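Local structure of Mgp-operon protein 3 (Mycoplasma pneumoniae, 6RJ1) at residues G861-K872 / N884-R895; L24-A34 / P122-R130. The protein is an extracellular adhesin component that probably helps the bacterium attach to host cells, consistent with recognition of sugars on their surface. One frame throughout, in Å; residues are numbered along the deposited sequence. Where two conformers were deposited one is given.

Contact 1. Residues G861-K872 / N884-R895; sequences GLWFYTFDNGEK and NRKGYAVITVSR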
loop_
_atom_site.group_PDB
_atom_site.type_symbol
_atom_site.label_atom_id
_atom_site.label_comp_id
_atom_site.label_asym_id
_atom_site.label_seq_id
_atom_site.Cartn_x
_atom_site.Cartn_y
_atom_site.Cartn_z
ATOM N N GLY A 861 11.917 25.089 3.682
ATOM C CA GLY A 861 11.400 24.213 2.635
ATOM C C GLY A 861 11.911 22.787 2.736
ATOM O O GLY A 861 11.997 22.088 1.723
ATOM N N LEU A 862 12.246 22.354 3.974
ATOM C CA LEU A 862 12.802 21.038 4.266
ATOM C C LEU A 862 11.865 20.155 5.034
ATOM O O LEU A 862 11.180 20.605 5.952
ATOM C CB LEU A 862 14.130 21.150 5.035
ATOM C CG LEU A 862 15.204 22.066 4.459
ATOM C CD1 LEU A 862 16.276 22.336 5.482
ATOM C CD2 LEU A 862 15.794 21.503 3.179
ATOM N N TRP A 863 11.858 18.881 4.662
ATOM C CA TRP A 863 11.092 17.831 5.305
ATOM C C TRP A 863 12.037 17.095 6.260
ATOM O O TRP A 863 13.213 16.883 5.930
ATOM C CB TRP A 863 10.565 16.840 4.262
ATOM C CG TRP A 863 9.466 17.343 3.376
ATOM C CD1 TRP A 863 8.126 17.158 3.554
ATOM C CD2 TRP A 863 9.618 17.955 2.085
ATOM N NE1 TRP A 863 7.430 17.651 2.475
ATOM C CE2 TRP A 863 8.320 18.139 1.553
ATOM C CE3 TRP A 863 10.729 18.359 1.319
ATOM C CZ2 TRP A 863 8.100 18.732 0.302
ATOM C CZ3 TRP A 863 10.509 18.959 0.086
ATOM C CH2 TRP A 863 9.209 19.134 -0.415
ATOM N N PHE A 864 11.520 16.704 7.437
ATOM C CA PHE A 864 12.275 15.952 8.434
ATOM C C PHE A 864 11.526 14.682 8.790
ATOM O O PHE A 864 10.384 14.747 9.243
ATOM C CB PHE A 864 12.583 16.814 9.668
ATOM C CG PHE A 864 13.470 18.000 9.380
ATOM C CD1 PHE A 864 14.845 17.846 9.241
ATOM C CD2 PHE A 864 12.932 19.276 9.254
ATOM C CE1 PHE A 864 15.663 18.944 8.963
ATOM C CE2 PHE A 864 13.751 20.374 8.975
ATOM C CZ PHE A 864 15.112 20.202 8.834
ATOM N N TYR A 865 12.156 13.526 8.527
ATOM C CA TYR A 865 11.600 12.190 8.777
ATOM C C TYR A 865 12.233 11.585 10.015
ATOM O O TYR A 865 13.432 11.291 10.013
ATOM C CB TYR A 865 11.814 11.279 7.564
ATOM C CG TYR A 865 10.893 11.580 6.406
ATOM C CD1 TYR A 865 11.144 12.653 5.548
ATOM C CD2 TYR A 865 9.778 10.785 6.153
ATOM C CE1 TYR A 865 10.282 12.948 4.489
ATOM C CE2 TYR A 865 8.921 11.059 5.088
ATOM C CZ TYR A 865 9.175 12.142 4.259
ATOM O OH TYR A 865 8.325 12.418 3.216
ATOM N N THR A 866 11.434 11.433 11.080
ATOM C CA THR A 866 11.891 10.873 12.343
ATOM C C THR A 866 11.570 9.389 12.402
ATOM O O THR A 866 10.434 8.984 12.170
ATOM C CB THR A 866 11.355 11.685 13.523
ATOM O OG1 THR A 866 11.687 13.063 13.325
ATOM C CG2 THR A 866 11.915 11.219 14.856
ATOM N N PHE A 867 12.589 8.587 12.691
ATOM C CA PHE A 867 12.491 7.134 12.804
ATOM C C PHE A 867 12.816 6.704 14.225
ATOM O O PHE A 867 13.877 7.046 14.747
ATOM C CB PHE A 867 13.459 6.474 11.817
ATOM C CG PHE A 867 13.028 6.656 10.383
ATOM C CD1 PHE A 867 12.181 5.736 9.774
ATOM C CD2 PHE A 867 13.467 7.749 9.638
ATOM C CE1 PHE A 867 11.774 5.905 8.453
ATOM C CE2 PHE A 867 13.056 7.915 8.316
ATOM C CZ PHE A 867 12.199 7.000 7.742
ATOM N N ASP A 868 11.912 5.948 14.840
ATOM C CA ASP A 868 12.028 5.478 16.215
ATOM C C ASP A 868 12.222 3.963 16.225
ATOM O O ASP A 868 11.336 3.245 15.772
ATOM C CB ASP A 868 10.738 5.864 16.970
ATOM C CG ASP A 868 10.771 5.842 18.488
ATOM O OD1 ASP A 868 11.543 5.031 19.060
ATOM O OD2 ASP A 868 9.999 6.618 19.108
ATOM N N ASN A 869 13.366 3.477 16.757
ATOM C CA ASN A 869 13.684 2.044 16.878
ATOM C C ASN A 869 12.722 1.262 17.795
ATOM O O ASN A 869 12.598 0.048 17.644
ATOM C CB ASN A 869 15.135 1.846 17.308
ATOM C CG ASN A 869 16.154 2.155 16.231
ATOM O OD1 ASN A 869 15.830 2.333 15.050
ATOM N ND2 ASN A 869 17.419 2.219 16.614
ATOM N N GLY A 870 12.031 1.969 18.697
ATOM C CA GLY A 870 11.040 1.406 19.612
ATOM C C GLY A 870 9.774 0.945 18.913
ATOM O O GLY A 870 8.970 0.202 19.489
ATOM N N GLU A 871 9.595 1.385 17.655
ATOM C CA GLU A 871 8.476 1.032 16.792
ATOM C C GLU A 871 8.659 -0.358 16.148
ATOM O O GLU A 871 7.755 -0.820 15.464
ATOM C CB GLU A 871 8.239 2.133 15.738
ATOM C CG GLU A 871 6.898 2.843 15.866
ATOM C CD GLU A 871 6.722 3.764 17.061
ATOM O OE1 GLU A 871 7.553 4.684 17.245
ATOM O OE2 GLU A 871 5.735 3.576 17.809
ATOM N N LYS A 872 9.809 -1.025 16.383
ATOM C CA LYS A 872 10.117 -2.378 15.886
ATOM C C LYS A 872 9.332 -3.430 16.689
ATOM O O LYS A 872 9.057 -3.179 17.867
ATOM C CB LYS A 872 11.620 -2.678 16.060
ATOM C CG LYS A 872 12.514 -2.105 14.987
ATOM C CD LYS A 872 13.945 -2.574 15.164
ATOM C CE LYS A 872 14.893 -1.935 14.185
ATOM N NZ LYS A 872 15.761 -0.922 14.837
ATOM N N ASN A 884 18.404 -4.045 18.808
ATOM C CA ASN A 884 18.334 -2.587 18.669
ATOM C C ASN A 884 16.909 -2.036 18.514
ATOM O O ASN A 884 16.543 -1.510 17.462
ATOM C CB ASN A 884 19.264 -2.056 17.566
ATOM C CG ASN A 884 20.358 -1.159 18.118
ATOM O OD1 ASN A 884 21.534 -1.544 18.193
ATOM N ND2 ASN A 884 19.995 0.053 18.543
ATOM N N ARG A 885 16.125 -2.127 19.603
ATOM C CA ARG A 885 14.772 -1.574 19.698
ATOM C C ARG A 885 14.903 -0.251 20.476
ATOM O O ARG A 885 13.917 0.327 20.948
ATOM C CB ARG A 885 13.832 -2.548 20.425
ATOM C CG ARG A 885 13.418 -3.757 19.610
ATOM C CD ARG A 885 12.233 -4.457 20.237
ATOM N NE ARG A 885 10.984 -3.743 19.969
ATOM C CZ ARG A 885 10.323 -3.018 20.865
ATOM N NH1 ARG A 885 10.774 -2.913 22.107
ATOM N NH2 ARG A 885 9.203 -2.397 20.527
ATOM N N LYS A 886 16.151 0.216 20.586
ATOM C CA LYS A 886 16.575 1.421 21.270
ATOM C C LYS A 886 17.239 2.337 20.263
ATOM O O LYS A 886 18.058 1.891 19.453
ATOM C CB LYS A 886 17.582 1.050 22.373
ATOM C CG LYS A 886 17.524 1.953 23.584
ATOM C CD LYS A 886 17.679 1.145 24.864
ATOM C CE LYS A 886 16.389 1.054 25.648
ATOM N NZ LYS A 886 15.302 0.369 24.893
ATOM N N GLY A 887 16.892 3.610 20.326
ATOM C CA GLY A 887 17.472 4.600 19.434
ATOM C C GLY A 887 16.492 5.270 18.507
ATOM O O GLY A 887 15.283 5.035 18.571
ATOM N N TYR A 888 17.039 6.107 17.633
ATOM C CA TYR A 888 16.306 6.896 16.656
ATOM C C TYR A 888 17.256 7.350 15.544
ATOM O O TYR A 888 18.471 7.343 15.727
ATOM C CB TYR A 888 15.657 8.131 17.338
ATOM C CG TYR A 888 16.630 8.991 18.123
ATOM C CD1 TYR A 888 16.881 8.743 19.470
ATOM C CD2 TYR A 888 17.294 10.057 17.522
ATOM C CE1 TYR A 888 17.784 9.522 20.194
ATOM C CE2 TYR A 888 18.202 10.839 18.233
ATOM C CZ TYR A 888 18.440 10.576 19.573
ATOM O OH TYR A 888 19.350 11.354 20.270
ATOM N N ALA A 889 16.695 7.788 14.419
ATOM C CA ALA A 889 17.431 8.319 13.277
ATOM C C ALA A 889 16.548 9.354 12.584
ATOM O O ALA A 889 15.319 9.248 12.634
ATOM C CB ALA A 889 17.798 7.195 12.318
ATOM N N VAL A 890 17.156 10.380 11.985
ATOM C CA VAL A 890 16.411 11.438 11.298
ATOM C C VAL A 890 16.958 11.668 9.876
ATOM O O VAL A 890 18.170 11.841 9.687
ATOM C CB VAL A 890 16.315 12.760 12.122
ATOM C CG1 VAL A 890 15.302 13.727 11.518
ATOM C CG2 VAL A 890 15.970 12.488 13.583
ATOM N N ILE A 891 16.050 11.672 8.887
ATOM C CA ILE A 891 16.369 11.936 7.483
ATOM C C ILE A 891 15.841 13.323 7.084
ATOM O O ILE A 891 14.729 13.690 7.452
ATOM C CB ILE A 891 15.864 10.798 6.551
ATOM C CG1 ILE A 891 16.810 9.576 6.625
ATOM C CG2 ILE A 891 15.667 11.278 5.095
ATOM C CD1 ILE A 891 16.301 8.272 5.982
ATOM N N THR A 892 16.644 14.087 6.349
ATOM C CA THR A 892 16.257 15.393 5.831
ATOM C C THR A 892 16.006 15.258 4.332
ATOM O O THR A 892 16.831 14.679 3.618
ATOM C CB THR A 892 17.328 16.447 6.156
ATOM O OG1 THR A 892 17.372 16.613 7.566
ATOM C CG2 THR A 892 17.046 17.803 5.510
ATOM N N VAL A 893 14.874 15.790 3.858
ATOM C CA VAL A 893 14.560 15.782 2.435
ATOM C C VAL A 893 14.574 17.227 1.910
ATOM O O VAL A 893 13.911 18.095 2.469
ATOM C CB VAL A 893 13.288 14.979 2.075
ATOM C CG1 VAL A 893 13.004 15.051 0.580
ATOM C CG2 VAL A 893 13.422 13.519 2.508
ATOM N N SER A 894 15.373 17.483 0.872
ATOM C CA SER A 894 15.516 18.810 0.277
ATOM C C SER A 894 15.177 18.781 -1.208
ATOM O O SER A 894 15.307 17.742 -1.845
ATOM C CB SER A 894 16.941 19.321 0.474
ATOM O OG SER A 894 17.918 18.353 0.121
ATOM N N ARG A 895 14.758 19.926 -1.760
ATOM C CA ARG A 895 14.436 20.060 -3.180
ATOM C C ARG A 895 15.715 20.179 -4.008
ATOM O O ARG A 895 16.688 20.788 -3.557
ATOM C CB ARG A 895 13.575 21.306 -3.416
ATOM C CG ARG A 895 12.123 21.166 -3.025
ATOM C CD ARG A 895 11.387 22.459 -3.302
ATOM N NE ARG A 895 9.938 22.320 -3.135
ATOM C CZ ARG A 895 9.295 22.437 -1.977
ATOM N NH1 ARG A 895 9.964 22.680 -0.861
ATOM N NH2 ARG A 895 7.979 22.298 -1.926
HETATM O O HOH W 1 14.109 22.862 -0.319
#
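Arg895 lays one face of its guanidinium on CH2 of Trp863, an overlap offset toward the rim with the two planes 35° apart. Tyr856 serves both partners: its hydroxyl bonds NH1 of Arg895 and its ring meets that of Trp863. The indole takes Val893 O at its edge, where CE3 lies 3.4 Å from Val893 O, and the Phe867 ring likewise has Ala889 O in its plane. At the far end the Arg885 guanidinium grips one atom side-on, NE at 2.9 Å and NH2 at 2.8 Å from Lys872 O, in its own plane; a bend at chi3 (77°) turns it there.

Between these ends run two antiparallel strands, 862-868 and 888-895, with paired backbone bonds at Trp863-Val893, Tyr865-Ile891 and Phe867-Ala889. On that face Trp863, Tyr865 and Phe867 reach Val802 and Leu804 of strand 799-805, a place suited to large rings. Beside them Val893 CG2 leans on Tyr865 CE1 at 3.8 Å, while Ile891 CD1 reaches Phe867 CE2 at 4.0 Å. On the other face Phe864 lies alongside Thr892, whose OG1 is held by Asn920 and Gly961.

Where the strands part, Asn869 ND2 donates almost straight (176°) to Lys886 O, coming from above that carbonyl plane. Gly887, without a side chain, leaves room for this amide. Lys872 NZ donates a hydrogen bond to Asn884 O at 2.8 Å, and Asp868 OD1 forms an Asx turn with Gly870 N.

Strands 851-857, 862-868, 888-896 and 914-920 pair consecutively, an up-and-down order that would fit a blade, the adhesin family belonging to the beta-propeller clan. Beyond the Asp868-Tyr888 pair, Arg885, Lys872 and Asn869 bond backbone carbonyls, so polar bonding continues into the turns while apolar contacts secure the strands.

Contact 2. Residues L24-A34 / P122-R130; sequences LNGGLDVVRAA and PRATWVFER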
loop_
_atom_site.group_PDB
_atom_site.type_symbol
_atom_site.label_atom_id
_atom_site.label_comp_id
_atom_site.label_asym_id
_atom_site.label_seq_id
_atom_site.Cartn_x
_atom_site.Cartn_y
_atom_site.Cartn_z
ATOM N N LEU A 24 4.768 22.232 29.322
ATOM C CA LEU A 24 3.994 23.298 29.946
ATOM C C LEU A 24 2.996 22.735 30.954
ATOM O O LEU A 24 2.815 23.327 32.017
ATOM C CB LEU A 24 3.311 24.150 28.860
ATOM C CG LEU A 24 2.703 25.501 29.257
ATOM C CD1 LEU A 24 3.693 26.387 30.039
ATOM C CD2 LEU A 24 2.204 26.225 28.028
ATOM N N ASN A 25 2.374 21.580 30.630
ATOM C CA ASN A 25 1.420 20.862 31.484
ATOM C C ASN A 25 1.489 19.357 31.209
ATOM O O ASN A 25 2.185 18.941 30.280
ATOM C CB ASN A 25 -0.017 21.421 31.351
ATOM C CG ASN A 25 -0.586 21.429 29.951
ATOM O OD1 ASN A 25 -0.702 20.395 29.282
ATOM N ND2 ASN A 25 -0.992 22.599 29.489
ATOM N N GLY A 26 0.749 18.568 31.998
ATOM C CA GLY A 26 0.682 17.109 31.908
ATOM C C GLY A 26 0.219 16.517 30.585
ATOM O O GLY A 26 0.251 15.292 30.411
ATOM N N GLY A 27 -0.226 17.378 29.668
ATOM C CA GLY A 27 -0.692 16.978 28.348
ATOM C C GLY A 27 -2.136 16.537 28.307
ATOM O O GLY A 27 -2.769 16.325 29.347
ATOM N N LEU A 28 -2.661 16.367 27.097
ATOM C CA LEU A 28 -4.044 15.967 26.888
ATOM C C LEU A 28 -4.159 14.461 26.616
ATOM O O LEU A 28 -3.626 13.990 25.611
ATOM C CB LEU A 28 -4.630 16.811 25.730
ATOM C CG LEU A 28 -5.948 16.364 25.083
ATOM C CD1 LEU A 28 -7.144 16.948 25.801
ATOM C CD2 LEU A 28 -5.974 16.730 23.619
ATOM N N ASP A 29 -4.870 13.713 27.501
ATOM C CA ASP A 29 -5.131 12.288 27.295
ATOM C C ASP A 29 -6.377 12.233 26.437
ATOM O O ASP A 29 -7.500 12.322 26.940
ATOM C CB ASP A 29 -5.323 11.503 28.606
ATOM C CG ASP A 29 -5.421 9.980 28.449
ATOM O OD1 ASP A 29 -5.892 9.507 27.379
ATOM O OD2 ASP A 29 -5.031 9.265 29.392
ATOM N N VAL A 30 -6.151 12.141 25.128
ATOM C CA VAL A 30 -7.141 12.141 24.059
ATOM C C VAL A 30 -8.298 11.148 24.325
ATOM O O VAL A 30 -9.464 11.524 24.175
ATOM C CB VAL A 30 -6.404 11.916 22.712
ATOM C CG1 VAL A 30 -7.341 11.519 21.590
ATOM C CG2 VAL A 30 -5.603 13.152 22.320
ATOM N N VAL A 31 -7.977 9.919 24.778
ATOM C CA VAL A 31 -8.951 8.858 25.059
ATOM C C VAL A 31 -9.806 9.192 26.309
ATOM O O VAL A 31 -11.039 9.102 26.231
ATOM C CB VAL A 31 -8.265 7.463 25.110
ATOM C CG1 VAL A 31 -9.210 6.373 25.609
ATOM C CG2 VAL A 31 -7.712 7.090 23.743
ATOM N N ARG A 32 -9.162 9.578 27.426
ATOM C CA ARG A 32 -9.836 9.959 28.671
ATOM C C ARG A 32 -10.727 11.195 28.464
ATOM O O ARG A 32 -11.877 11.194 28.911
ATOM C CB ARG A 32 -8.805 10.233 29.782
ATOM C CG ARG A 32 -8.852 9.243 30.937
ATOM C CD ARG A 32 -7.650 8.317 30.937
ATOM N NE ARG A 32 -7.639 7.431 32.101
ATOM C CZ ARG A 32 -6.603 6.687 32.477
ATOM N NH1 ARG A 32 -5.464 6.729 31.796
ATOM N NH2 ARG A 32 -6.691 5.911 33.549
ATOM N N ALA A 33 -10.195 12.233 27.769
ATOM C CA ALA A 33 -10.889 13.506 27.494
ATOM C C ALA A 33 -12.113 13.349 26.603
ATOM O O ALA A 33 -13.073 14.102 26.765
ATOM C CB ALA A 33 -9.930 14.515 26.882
ATOM N N ALA A 34 -12.078 12.379 25.666
ATOM C CA ALA A 34 -13.189 12.114 24.746
ATOM C C ALA A 34 -14.254 11.205 25.365
ATOM O O ALA A 34 -15.271 10.936 24.724
ATOM C CB ALA A 34 -12.666 11.518 23.452
ATOM N N PRO A 122 -7.601 28.216 27.397
ATOM C CA PRO A 122 -6.433 28.924 27.969
ATOM C C PRO A 122 -5.364 28.034 28.610
ATOM O O PRO A 122 -5.627 26.865 28.898
ATOM C CB PRO A 122 -7.057 29.893 28.980
ATOM C CG PRO A 122 -8.402 29.338 29.271
ATOM C CD PRO A 122 -8.857 28.706 27.996
ATOM N N ARG A 123 -4.145 28.595 28.802
ATOM C CA ARG A 123 -2.964 27.930 29.373
ATOM C C ARG A 123 -2.492 26.726 28.514
ATOM O O ARG A 123 -1.939 25.755 29.043
ATOM C CB ARG A 123 -3.183 27.556 30.859
ATOM C CG ARG A 123 -3.232 28.765 31.790
ATOM C CD ARG A 123 -3.339 28.355 33.242
ATOM N NE ARG A 123 -2.821 29.396 34.134
ATOM C CZ ARG A 123 -1.676 29.312 34.808
ATOM N NH1 ARG A 123 -1.284 30.313 35.586
ATOM N NH2 ARG A 123 -0.920 28.223 34.718
ATOM N N ALA A 124 -2.679 26.836 27.179
ATOM C CA ALA A 124 -2.353 25.831 26.154
ATOM C C ALA A 124 -2.986 24.464 26.448
ATOM O O ALA A 124 -2.308 23.431 26.481
ATOM C CB ALA A 124 -0.844 25.724 25.935
ATOM N N THR A 125 -4.305 24.481 26.689
ATOM C CA THR A 125 -5.095 23.285 26.985
ATOM C C THR A 125 -6.134 23.067 25.890
ATOM O O THR A 125 -6.356 23.956 25.065
ATOM C CB THR A 125 -5.718 23.352 28.391
ATOM O OG1 THR A 125 -6.628 24.440 28.449
ATOM C CG2 THR A 125 -4.681 23.470 29.504
ATOM N N TRP A 126 -6.753 21.874 25.876
ATOM C CA TRP A 126 -7.753 21.494 24.878
ATOM C C TRP A 126 -9.024 20.988 25.525
ATOM O O TRP A 126 -8.971 20.206 26.472
ATOM C CB TRP A 126 -7.184 20.442 23.921
ATOM C CG TRP A 126 -6.005 20.932 23.140
ATOM C CD1 TRP A 126 -4.690 20.794 23.469
ATOM C CD2 TRP A 126 -6.039 21.683 21.922
ATOM N NE1 TRP A 126 -3.900 21.400 22.522
ATOM C CE2 TRP A 126 -4.702 21.948 21.556
ATOM C CE3 TRP A 126 -7.072 22.139 21.086
ATOM C CZ2 TRP A 126 -4.371 22.656 20.395
ATOM C CZ3 TRP A 126 -6.744 22.854 19.945
ATOM C CH2 TRP A 126 -5.408 23.094 19.601
ATOM N N VAL A 127 -10.168 21.434 24.994
ATOM C CA VAL A 127 -11.510 21.055 25.439
ATOM C C VAL A 127 -12.106 20.162 24.351
ATOM O O VAL A 127 -11.952 20.473 23.170
ATOM C CB VAL A 127 -12.371 22.325 25.719
ATOM C CG1 VAL A 127 -13.848 21.992 25.901
ATOM C CG2 VAL A 127 -11.851 23.070 26.938
ATOM N N PHE A 128 -12.746 19.042 24.742
ATOM C CA PHE A 128 -13.373 18.119 23.795
ATOM C C PHE A 128 -14.648 18.743 23.215
ATOM O O PHE A 128 -15.501 19.208 23.973
ATOM C CB PHE A 128 -13.644 16.743 24.452
ATOM C CG PHE A 128 -14.427 15.757 23.610
ATOM C CD1 PHE A 128 -13.823 15.086 22.548
ATOM C CD2 PHE A 128 -15.769 15.500 23.876
ATOM C CE1 PHE A 128 -14.546 14.190 21.765
ATOM C CE2 PHE A 128 -16.492 14.598 23.092
ATOM C CZ PHE A 128 -15.874 13.946 22.046
ATOM N N GLU A 129 -14.757 18.789 21.879
ATOM C CA GLU A 129 -15.933 19.340 21.206
ATOM C C GLU A 129 -16.901 18.229 20.840
ATOM O O GLU A 129 -18.004 18.186 21.372
ATOM C CB GLU A 129 -15.546 20.132 19.945
ATOM C CG GLU A 129 -14.998 21.512 20.215
ATOM C CD GLU A 129 -15.598 22.606 19.351
ATOM O OE1 GLU A 129 -15.502 22.514 18.102
ATOM O OE2 GLU A 129 -16.163 23.560 19.931
ATOM N N ARG A 130 -16.490 17.332 19.926
ATOM C CA ARG A 130 -17.320 16.237 19.431
ATOM C C ARG A 130 -16.514 15.084 18.831
ATOM O O ARG A 130 -15.315 15.223 18.585
ATOM C CB ARG A 130 -18.359 16.767 18.409
ATOM C CG ARG A 130 -17.774 17.507 17.196
ATOM C CD ARG A 130 -18.843 18.031 16.261
ATOM N NE ARG A 130 -19.653 16.943 15.707
ATOM C CZ ARG A 130 -20.980 16.879 15.780
ATOM N NH1 ARG A 130 -21.627 15.842 15.272
ATOM N NH2 ARG A 130 -21.671 17.856 16.360
#
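Ala34 sits over one face of the Phe128 ring in a CH-pi contact, its CA 3.9 Å from the ring centroid and only 16° off the normal. Its small CB can come close as well, to 3.7 Å from Phe128 CE1, and Arg130 N covers the opposite face. Next along, Leu28 crosses Trp126 at about a right angle: CD2 meets Trp126 CB at 3.9 Å, and CD1 lies beside Trp126 O. Farther out, Asn25 ND2 makes a weak hydrogen bond to Ala124 O (3.4 Å), flanked by Leu24 CD2 on Ala124 CB.

Here a loop, the short strand 28-29 and the end of helix 30-33 pack on strand 125-135 of an eight-stranded mixed sheet, and apolar side chains do most of the joining. Local turns set the first segment in place. With CG between its backbone N and carbonyl carbon (chi1 57°), Asn25 can turn OD1 to Gly27 N, an Asx turn that leaves ND2 for the partner segment. Asp29 is the N-cap of helix 30-33, OD1 accepting from Arg32 N at 3.3 Å, and that helix delivers Ala34 to the phenyl ring. Leu53 of strand 52-59 touches both Leu28 and Trp126, and Leu116 of strand 114-121 touches Ala34.

The two contacts lie in series along the chain, 24-34 / 122-130 being complete before 861-872 / 884-895 begins. Their centres are 27 Å apart and their nearest atoms about 15 Å, so neither touches the other. They differ in kind: contact 1 joins neighbouring strands within one sheet and buries 1088 Å² between its segments, whereas contact 2 lays a loop, a short strand and a helix end against strand 125-135 of another sheet and buries 365 Å². Contact 1 is also the deeper, its centre about 20 Å from the centre of the chain, against about 33 Å for the centre of contact 2, at the surface. Each is structural packing.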